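Side-chain contacts in antifreeze protein type II (Clupea harengus, PDB 2PY2), which probably binds to ice crystals and checks their growth in a calcium-dependent manner, using a fold shared with C-type lectins: residues A57-S62 with I108-N113; T73-M78 with A86-A91; M104-G107 with W112-T115. All coordinates share one frame; numbering follows the deposited sequence.

Contact 1. Residues A57-S62 with I108-N113; sequences ADLIPS and IGKCWN. With CA (calcium ion), chain G.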
loop_
_atom_site.group_PDB
_atom_site.type_symbol
_atom_site.label_atom_id
_atom_site.label_comp_id
_atom_site.label_asym_id
_atom_site.label_seq_id
_atom_site.Cartn_x
_atom_site.Cartn_y
_atom_site.Cartn_z
ATOM N N ALA A 57 -8.321 -1.063 14.855
ATOM C CA ALA A 57 -7.906 -2.125 15.768
ATOM C C ALA A 57 -7.871 -3.497 15.106
ATOM O O ALA A 57 -7.224 -4.419 15.607
ATOM C CB ALA A 57 -8.837 -2.157 16.987
ATOM N N ASP A 58 -8.556 -3.630 13.975
ATOM C CA ASP A 58 -8.601 -4.904 13.256
ATOM C C ASP A 58 -7.468 -5.045 12.253
ATOM O O ASP A 58 -7.259 -6.125 11.705
ATOM C CB ASP A 58 -9.923 -5.046 12.508
ATOM C CG ASP A 58 -11.107 -4.714 13.367
ATOM O OD1 ASP A 58 -12.248 -4.913 12.899
ATOM O OD2 ASP A 58 -10.896 -4.249 14.512
ATOM N N LEU A 59 -6.742 -3.954 12.015
ATOM C CA LEU A 59 -5.638 -3.965 11.058
ATOM C C LEU A 59 -6.162 -4.585 9.771
ATOM O O LEU A 59 -5.780 -5.691 9.384
ATOM C CB LEU A 59 -4.460 -4.769 11.603
ATOM C CG LEU A 59 -3.763 -4.167 12.827
ATOM C CD1 LEU A 59 -2.623 -5.086 13.266
ATOM C CD2 LEU A 59 -3.231 -2.787 12.484
ATOM N N ILE A 60 -7.040 -3.835 9.117
ATOM C CA ILE A 60 -7.701 -4.254 7.891
ATOM C C ILE A 60 -6.782 -4.371 6.678
ATOM O O ILE A 60 -6.038 -3.435 6.366
ATOM C CB ILE A 60 -8.848 -3.269 7.564
ATOM C CG1 ILE A 60 -9.842 -3.238 8.728
ATOM C CG2 ILE A 60 -9.578 -3.693 6.296
ATOM C CD1 ILE A 60 -10.801 -2.061 8.690
ATOM N N PRO A 61 -6.814 -5.531 5.994
ATOM C CA PRO A 61 -6.000 -5.798 4.793
ATOM C C PRO A 61 -6.209 -4.640 3.817
ATOM O O PRO A 61 -7.350 -4.277 3.509
ATOM C CB PRO A 61 -6.579 -7.104 4.277
ATOM C CG PRO A 61 -6.933 -7.819 5.544
ATOM C CD PRO A 61 -7.603 -6.723 6.361
ATOM N N SER A 62 -5.115 -4.072 3.320
ATOM C CA SER A 62 -5.206 -2.910 2.446
ATOM C C SER A 62 -4.193 -2.896 1.296
ATOM O O SER A 62 -3.086 -3.403 1.423
ATOM C CB SER A 62 -4.988 -1.643 3.279
ATOM O OG SER A 62 -5.915 -1.541 4.351
ATOM N N ILE A 108 -2.714 -13.544 9.838
ATOM C CA ILE A 108 -2.539 -13.308 11.266
ATOM C C ILE A 108 -1.261 -12.533 11.542
ATOM O O ILE A 108 -1.149 -11.856 12.557
ATOM C CB ILE A 108 -2.497 -14.633 12.068
ATOM C CG1 ILE A 108 -1.228 -15.415 11.740
ATOM C CG2 ILE A 108 -3.713 -15.474 11.740
ATOM C CD1 ILE A 108 -1.052 -16.647 12.605
ATOM N N GLY A 109 -0.299 -12.639 10.633
ATOM C CA GLY A 109 0.958 -11.930 10.806
ATOM C C GLY A 109 0.905 -10.471 10.382
ATOM O O GLY A 109 1.858 -9.727 10.609
ATOM N N LYS A 110 -0.201 -10.067 9.757
ATOM C CA LYS A 110 -0.385 -8.690 9.294
ATOM C C LYS A 110 0.824 -8.196 8.490
ATOM O O LYS A 110 1.348 -7.109 8.732
ATOM C CB LYS A 110 -0.640 -7.759 10.488
ATOM C CG LYS A 110 -1.854 -8.134 11.333
ATOM C CD LYS A 110 -3.141 -8.119 10.518
ATOM C CE LYS A 110 -4.371 -8.357 11.395
ATOM N NZ LYS A 110 -5.629 -8.209 10.612
ATOM N N CYS A 111 1.238 -8.999 7.516
ATOM C CA CYS A 111 2.389 -8.694 6.667
ATOM C C CYS A 111 1.978 -8.487 5.203
ATOM O O CYS A 111 0.785 -8.444 4.884
ATOM C CB CYS A 111 3.394 -9.840 6.770
ATOM S SG CYS A 111 2.548 -11.430 7.022
ATOM N N TRP A 112 2.966 -8.378 4.319
ATOM C CA TRP A 112 2.693 -8.164 2.893
ATOM C C TRP A 112 2.573 -9.457 2.108
ATOM O O TRP A 112 3.266 -10.442 2.367
ATOM C CB TRP A 112 3.788 -7.332 2.233
ATOM C CG TRP A 112 4.000 -5.947 2.770
ATOM C CD1 TRP A 112 3.387 -5.362 3.838
ATOM C CD2 TRP A 112 4.956 -5.004 2.286
ATOM N NE1 TRP A 112 3.909 -4.109 4.053
ATOM C CE2 TRP A 112 4.877 -3.866 3.113
ATOM C CE3 TRP A 112 5.876 -5.013 1.231
ATOM C CZ2 TRP A 112 5.690 -2.742 2.920
ATOM C CZ3 TRP A 112 6.685 -3.894 1.041
ATOM C CH2 TRP A 112 6.585 -2.777 1.883
ATOM N N ASN A 113 1.702 -9.425 1.107
ATOM C CA ASN A 113 1.461 -10.574 0.265
ATOM C C ASN A 113 1.183 -10.040 -1.146
ATOM O O ASN A 113 0.403 -9.098 -1.283
ATOM C CB ASN A 113 0.237 -11.298 0.817
ATOM C CG ASN A 113 -0.018 -12.610 0.152
ATOM O OD1 ASN A 113 -0.110 -12.689 -1.070
ATOM N ND2 ASN A 113 -0.151 -13.661 0.955
HETATM CA CA CA G . 1.315 -14.014 -3.108
HETATM O O HOH W 1 -0.693 -15.183 -1.847
#
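Lys110 reaches from the turn of the β hairpin formed by strands 101-106 and 111-115 to the loop around Leu59, and the contact shows how one long side chain can tie a loop without secondary structure to a β hairpin of the C-type lectin-like fold. Its ammonium nitrogen is gripped by two successive backbone carbonyls. NZ lies 2.9 Å from Asp58 O, in the plane of that carbonyl and at a C=O...N angle of 155°. The bond from NZ to Leu59 O is 2.8 Å long but approaches from above the carbonyl plane. The positive charge therefore meets two partly negative backbone oxygens, while the CB of Asp58 points away from the hairpin.

Behind the nitrogen, the aliphatic part of the lysine runs across the leucine. Lys110 CE touches Leu59 CB at 3.6 Å, and further back Lys110 CG rests 3.7 Å from Leu59 CD1. A bend at chi2 (-60°) turns the lysine chain, which is extended from there to its tip, toward the loop.

Backbone shape places both partners. Leu59 adopts a left-handed conformation, which probably helps to turn its own carbonyl and that of Asp58 to the same ammonium group. Lys110 is also left-handed and forms a G1 beta bulge with Cys111, the two residues together facing Val106. Lys52 donates a hydrogen bond to Lys110 O, the Cys111-Cys89 disulfide follows at once, and Asn113 carries the strand to the calcium ion. Asn105 touches both Leu59 and Lys110. On the loop side, the chain enters strand 62-64 with a bond of its own: Ser62 OG donates to Ile60 O at 2.8 Å, from above the plane of the carbonyl.

Contact 2. Residues T73-M78 with A86-A91; sequences TRWFWM and ADWCAA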
loop_
_atom_site.group_PDB
_atom_site.type_symbol
_atom_site.label_atom_id
_atom_site.label_comp_id
_atom_site.label_asym_id
_atom_site.label_seq_id
_atom_site.Cartn_x
_atom_site.Cartn_y
_atom_site.Cartn_z
ATOM N N THR A 73 9.676 -10.103 -10.260
ATOM C CA THR A 73 10.724 -9.789 -9.288
ATOM C C THR A 73 11.253 -8.358 -9.338
ATOM O O THR A 73 12.110 -7.981 -8.542
ATOM C CB THR A 73 11.924 -10.762 -9.388
ATOM O OG1 THR A 73 12.753 -10.406 -10.498
ATOM C CG2 THR A 73 11.434 -12.187 -9.561
ATOM N N ARG A 74 10.745 -7.550 -10.259
ATOM C CA ARG A 74 11.189 -6.163 -10.337
ATOM C C ARG A 74 10.068 -5.310 -9.767
ATOM O O ARG A 74 9.100 -5.004 -10.459
ATOM C CB ARG A 74 11.473 -5.760 -11.784
ATOM C CG ARG A 74 12.335 -6.765 -12.537
ATOM C CD ARG A 74 13.635 -7.075 -11.804
ATOM N NE ARG A 74 14.435 -5.880 -11.561
ATOM C CZ ARG A 74 15.649 -5.889 -11.018
ATOM N NH1 ARG A 74 16.212 -7.035 -10.656
ATOM N NH2 ARG A 74 16.307 -4.750 -10.841
ATOM N N TRP A 75 10.220 -4.931 -8.503
ATOM C CA TRP A 75 9.223 -4.145 -7.792
ATOM C C TRP A 75 9.348 -2.633 -7.903
ATOM O O TRP A 75 10.439 -2.071 -7.789
ATOM C CB TRP A 75 9.239 -4.533 -6.314
ATOM C CG TRP A 75 8.949 -5.978 -6.110
ATOM C CD1 TRP A 75 9.851 -7.003 -6.112
ATOM C CD2 TRP A 75 7.660 -6.577 -5.977
ATOM N NE1 TRP A 75 9.202 -8.206 -5.995
ATOM C CE2 TRP A 75 7.853 -7.975 -5.911
ATOM C CE3 TRP A 75 6.355 -6.070 -5.915
ATOM C CZ2 TRP A 75 6.791 -8.873 -5.788
ATOM C CZ3 TRP A 75 5.296 -6.963 -5.795
ATOM C CH2 TRP A 75 5.523 -8.350 -5.733
ATOM N N PHE A 76 8.209 -1.977 -8.107
ATOM C CA PHE A 76 8.170 -0.526 -8.225
ATOM C C PHE A 76 7.035 0.045 -7.387
ATOM O O PHE A 76 5.993 -0.598 -7.229
ATOM C CB PHE A 76 7.934 -0.115 -9.679
ATOM C CG PHE A 76 9.033 -0.520 -10.607
ATOM C CD1 PHE A 76 10.204 0.226 -10.686
ATOM C CD2 PHE A 76 8.909 -1.653 -11.386
ATOM C CE1 PHE A 76 11.240 -0.157 -11.535
ATOM C CE2 PHE A 76 9.941 -2.051 -12.242
ATOM C CZ PHE A 76 11.107 -1.300 -12.315
ATOM N N TRP A 77 7.263 1.241 -6.849
ATOM C CA TRP A 77 6.263 1.978 -6.081
ATOM C C TRP A 77 5.692 2.983 -7.076
ATOM O O TRP A 77 6.432 3.537 -7.884
ATOM C CB TRP A 77 6.901 2.757 -4.929
ATOM C CG TRP A 77 7.337 1.944 -3.759
ATOM C CD1 TRP A 77 8.599 1.875 -3.243
ATOM C CD2 TRP A 77 6.508 1.146 -2.899
ATOM N NE1 TRP A 77 8.607 1.094 -2.114
ATOM C CE2 TRP A 77 7.338 0.632 -1.879
ATOM C CE3 TRP A 77 5.145 0.820 -2.890
ATOM C CZ2 TRP A 77 6.850 -0.195 -0.855
ATOM C CZ3 TRP A 77 4.657 -0.003 -1.869
ATOM C CH2 TRP A 77 5.513 -0.500 -0.867
ATOM N N MET A 78 4.392 3.237 -7.007
ATOM C CA MET A 78 3.754 4.174 -7.924
ATOM C C MET A 78 4.231 5.616 -7.766
ATOM O O MET A 78 4.089 6.416 -8.690
ATOM C CB MET A 78 2.234 4.124 -7.768
ATOM C CG MET A 78 1.607 2.862 -8.311
ATOM S SD MET A 78 2.004 2.583 -10.064
ATOM C CE MET A 78 1.042 3.891 -10.825
ATOM N N ALA A 86 10.709 -3.936 2.941
ATOM C CA ALA A 86 9.640 -4.887 2.672
ATOM C C ALA A 86 9.223 -5.563 3.977
ATOM O O ALA A 86 10.008 -5.651 4.921
ATOM C CB ALA A 86 10.102 -5.932 1.661
ATOM N N ASP A 87 7.982 -6.034 4.026
ATOM C CA ASP A 87 7.461 -6.713 5.201
ATOM C C ASP A 87 6.705 -7.958 4.737
ATOM O O ASP A 87 5.584 -8.217 5.158
ATOM C CB ASP A 87 6.540 -5.764 5.984
ATOM C CG ASP A 87 6.035 -6.372 7.283
ATOM O OD1 ASP A 87 6.794 -7.125 7.929
ATOM O OD2 ASP A 87 4.883 -6.082 7.670
ATOM N N TRP A 88 7.344 -8.735 3.866
ATOM C CA TRP A 88 6.734 -9.940 3.318
ATOM C C TRP A 88 6.354 -11.021 4.326
ATOM O O TRP A 88 7.089 -11.292 5.281
ATOM C CB TRP A 88 7.665 -10.577 2.280
ATOM C CG TRP A 88 7.986 -9.699 1.114
ATOM C CD1 TRP A 88 9.217 -9.230 0.749
ATOM C CD2 TRP A 88 7.066 -9.220 0.130
ATOM N NE1 TRP A 88 9.120 -8.489 -0.404
ATOM C CE2 TRP A 88 7.809 -8.468 -0.805
ATOM C CE3 TRP A 88 5.682 -9.354 -0.052
ATOM C CZ2 TRP A 88 7.217 -7.853 -1.908
ATOM C CZ3 TRP A 88 5.094 -8.740 -1.153
ATOM C CH2 TRP A 88 5.864 -7.999 -2.066
ATOM N N CYS A 89 5.197 -11.632 4.104
ATOM C CA CYS A 89 4.748 -12.729 4.943
ATOM C C CYS A 89 5.655 -13.901 4.580
ATOM O O CYS A 89 6.397 -13.839 3.595
ATOM C CB CYS A 89 3.308 -13.123 4.613
ATOM S SG CYS A 89 1.986 -11.983 5.150
ATOM N N ALA A 90 5.585 -14.975 5.359
ATOM C CA ALA A 90 6.393 -16.155 5.078
ATOM C C ALA A 90 6.040 -16.672 3.686
ATOM O O ALA A 90 4.864 -16.746 3.333
ATOM C CB ALA A 90 6.118 -17.238 6.122
ATOM N N ALA A 91 7.066 -17.011 2.907
ATOM C CA ALA A 91 6.911 -17.537 1.552
ATOM C C ALA A 91 6.622 -16.465 0.503
ATOM O O ALA A 91 6.655 -16.741 -0.694
ATOM C CB ALA A 91 5.817 -18.605 1.519
#
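The backbones of segments 73-78 and 86-91 stay well apart, the nearest pair of CA atoms, Trp75 and Ala86, being 10.5 Å from each other. At that distance the backbones cannot pair, and side chains bridge the span between segment 73-78, which contains the short strand 76-77, and the irregular 86-91. Trp75 and Trp88 reach in from opposite directions and meet through the outer parts of their six-membered rings. The edge of Trp88 leans on the face of Trp75 in an edge-to-face pair, with ring centroids 5.0 Å apart and planes inclined at 55°, well short of perpendicular. Trp88 CH2 comes within 3.7 Å of Trp75 CH2, and Trp88 CZ2 stands 4.0 Å above the plane of Trp75, displaced toward its rim. In each residue CG lies opposite the carbonyl carbon (chi1 -59° and -60°), which extends the indole toward the other segment.

Ile102 touches both indoles from strand 101-106. Asp114 packs on Trp75 and Pro93 on Trp88, whose side chain approaches the calcium ion to about 7 Å between nearest atoms. Across the pair itself, attraction probably comes from dispersion and from the edge C-H groups of Trp88 inclined toward the face of Trp75, an apolar junction between the two segments beside a metal site.

Contact 3. Residues M104-G107 with W112-T115; sequences MNVG and WNDT. With CA (calcium ion), chain G.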
loop_
_atom_site.group_PDB
_atom_site.type_symbol
_atom_site.label_atom_id
_atom_site.label_comp_id
_atom_site.label_asym_id
_atom_site.label_seq_id
_atom_site.Cartn_x
_atom_site.Cartn_y
_atom_site.Cartn_z
ATOM N N MET A 104 -1.121 -5.174 2.132
ATOM C CA MET A 104 -0.548 -5.211 3.484
ATOM C C MET A 104 -1.612 -5.672 4.501
ATOM O O MET A 104 -2.783 -5.848 4.150
ATOM C CB MET A 104 0.002 -3.834 3.885
ATOM C CG MET A 104 -1.051 -2.781 4.215
ATOM S SD MET A 104 -0.302 -1.276 4.905
ATOM C CE MET A 104 -0.079 -1.789 6.652
ATOM N N ASN A 105 -1.204 -5.869 5.760
ATOM C CA ASN A 105 -2.127 -6.328 6.810
ATOM C C ASN A 105 -2.775 -7.668 6.466
ATOM O O ASN A 105 -3.932 -7.902 6.801
ATOM C CB ASN A 105 -3.246 -5.307 7.042
ATOM C CG ASN A 105 -2.870 -4.232 8.044
ATOM O OD1 ASN A 105 -3.569 -3.217 8.176
ATOM N ND2 ASN A 105 -1.774 -4.447 8.764
ATOM N N VAL A 106 -2.029 -8.540 5.805
ATOM C CA VAL A 106 -2.551 -9.832 5.384
ATOM C C VAL A 106 -2.289 -10.933 6.396
ATOM O O VAL A 106 -1.187 -11.031 6.941
ATOM C CB VAL A 106 -1.926 -10.252 4.033
ATOM C CG1 VAL A 106 -2.542 -11.558 3.532
ATOM C CG2 VAL A 106 -2.118 -9.130 3.019
ATOM N N GLY A 107 -3.311 -11.752 6.641
ATOM C CA GLY A 107 -3.176 -12.872 7.559
ATOM C C GLY A 107 -3.004 -12.531 9.026
ATOM O O GLY A 107 -3.126 -11.377 9.427
ATOM N N TRP A 112 2.966 -8.378 4.319
ATOM C CA TRP A 112 2.693 -8.164 2.893
ATOM C C TRP A 112 2.573 -9.457 2.108
ATOM O O TRP A 112 3.266 -10.442 2.367
ATOM C CB TRP A 112 3.788 -7.332 2.233
ATOM C CG TRP A 112 4.000 -5.947 2.770
ATOM C CD1 TRP A 112 3.387 -5.362 3.838
ATOM C CD2 TRP A 112 4.956 -5.004 2.286
ATOM N NE1 TRP A 112 3.909 -4.109 4.053
ATOM C CE2 TRP A 112 4.877 -3.866 3.113
ATOM C CE3 TRP A 112 5.876 -5.013 1.231
ATOM C CZ2 TRP A 112 5.690 -2.742 2.920
ATOM C CZ3 TRP A 112 6.685 -3.894 1.041
ATOM C CH2 TRP A 112 6.585 -2.777 1.883
ATOM N N ASN A 113 1.702 -9.425 1.107
ATOM C CA ASN A 113 1.461 -10.574 0.265
ATOM C C ASN A 113 1.183 -10.040 -1.146
ATOM O O ASN A 113 0.403 -9.098 -1.283
ATOM C CB ASN A 113 0.237 -11.298 0.817
ATOM C CG ASN A 113 -0.018 -12.610 0.152
ATOM O OD1 ASN A 113 -0.110 -12.689 -1.070
ATOM N ND2 ASN A 113 -0.151 -13.661 0.955
ATOM N N ASP A 114 1.830 -10.576 -2.185
ATOM C CA ASP A 114 1.483 -10.081 -3.518
ATOM C C ASP A 114 0.190 -10.808 -3.898
ATOM O O ASP A 114 0.062 -12.010 -3.714
ATOM C CB ASP A 114 2.637 -10.242 -4.552
ATOM C CG ASP A 114 3.268 -11.635 -4.598
ATOM O OD1 ASP A 114 3.115 -12.440 -3.671
ATOM O OD2 ASP A 114 3.976 -11.914 -5.589
ATOM N N THR A 115 -0.804 -10.071 -4.375
ATOM C CA THR A 115 -2.089 -10.696 -4.664
ATOM C C THR A 115 -2.695 -10.207 -5.971
ATOM O O THR A 115 -2.293 -9.178 -6.500
ATOM C CB THR A 115 -3.083 -10.493 -3.449
ATOM O OG1 THR A 115 -4.146 -9.598 -3.786
ATOM C CG2 THR A 115 -2.341 -9.957 -2.241
HETATM CA CA CA G . 1.315 -14.014 -3.108
HETATM O O HOH W 1 -0.693 -15.183 -1.847
#
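The β hairpin of strands 101-106 and 111-115 brings Met104 opposite Trp112 and lets the side chain of Val106 meet that of Asn113, diagonally along the strands; a G1 beta bulge, in which Asn105 and Val106 both face Cys111, shifts the register between them. Its second strand leads directly into the calcium site. The strands are closest at Met104 and Trp112, whose CA atoms are 4.4 Å apart. There Met104 CB lies 3.7 Å from Trp112 CD1, at the pyrrole part of the indole, while the rest of the methionine leads away toward Val51 and Ile64.

Val106 and Asn113 cross at about a right angle. The two methyls of the valine both press on one methylene, with Val106 CG2 3.9 Å from Asn113 CB and CG1 equally near it. Because Asn113 CG is anti to the backbone N (chi1 -172°), the amide continues past the valine to the metal. Its OD1 is a rather long ligand of the calcium ion at 2.8 Å, and ND2 makes a weak bond of 3.2 Å to a water that also binds the ion. Asp114 supplies two more ligands, its backbone O at 2.4 Å and its carboxylate OD1 at 2.5 Å; OD2 accepts a hydrogen bond from the backbone N of Thr95.

Gln92, Asp94 and Glu99 complete the protein ligands. Trp-Asn-Asp, its tryptophan in the core and the next two residues on the metal, is the WND motif of the C-type lectin calcium site.

How the contacts relate
Followed from the N terminus, the chain leaves helix 45-52 and enters segment 57-62, which opens the longest loop; contact 1 closes it at 108-113. Contact 2 lies wholly within that span, joining 73-78 to 86-91 before strand 101-106 begins. Contact 3 follows contact 2 in series. It opens at 104-107, still inside the span of contact 1, and closes at 112-115, so that the two share Trp112 and Asn113. Strand 111-115 is thus common to contacts 1 and 3. Met104 N bonds to Ser62 O, joining contacts 1 and 3 through the sheet, while Trp112 pairs with Asp87 and Cys89, tying the loop of contact 2 to the same strand beside the calcium ion.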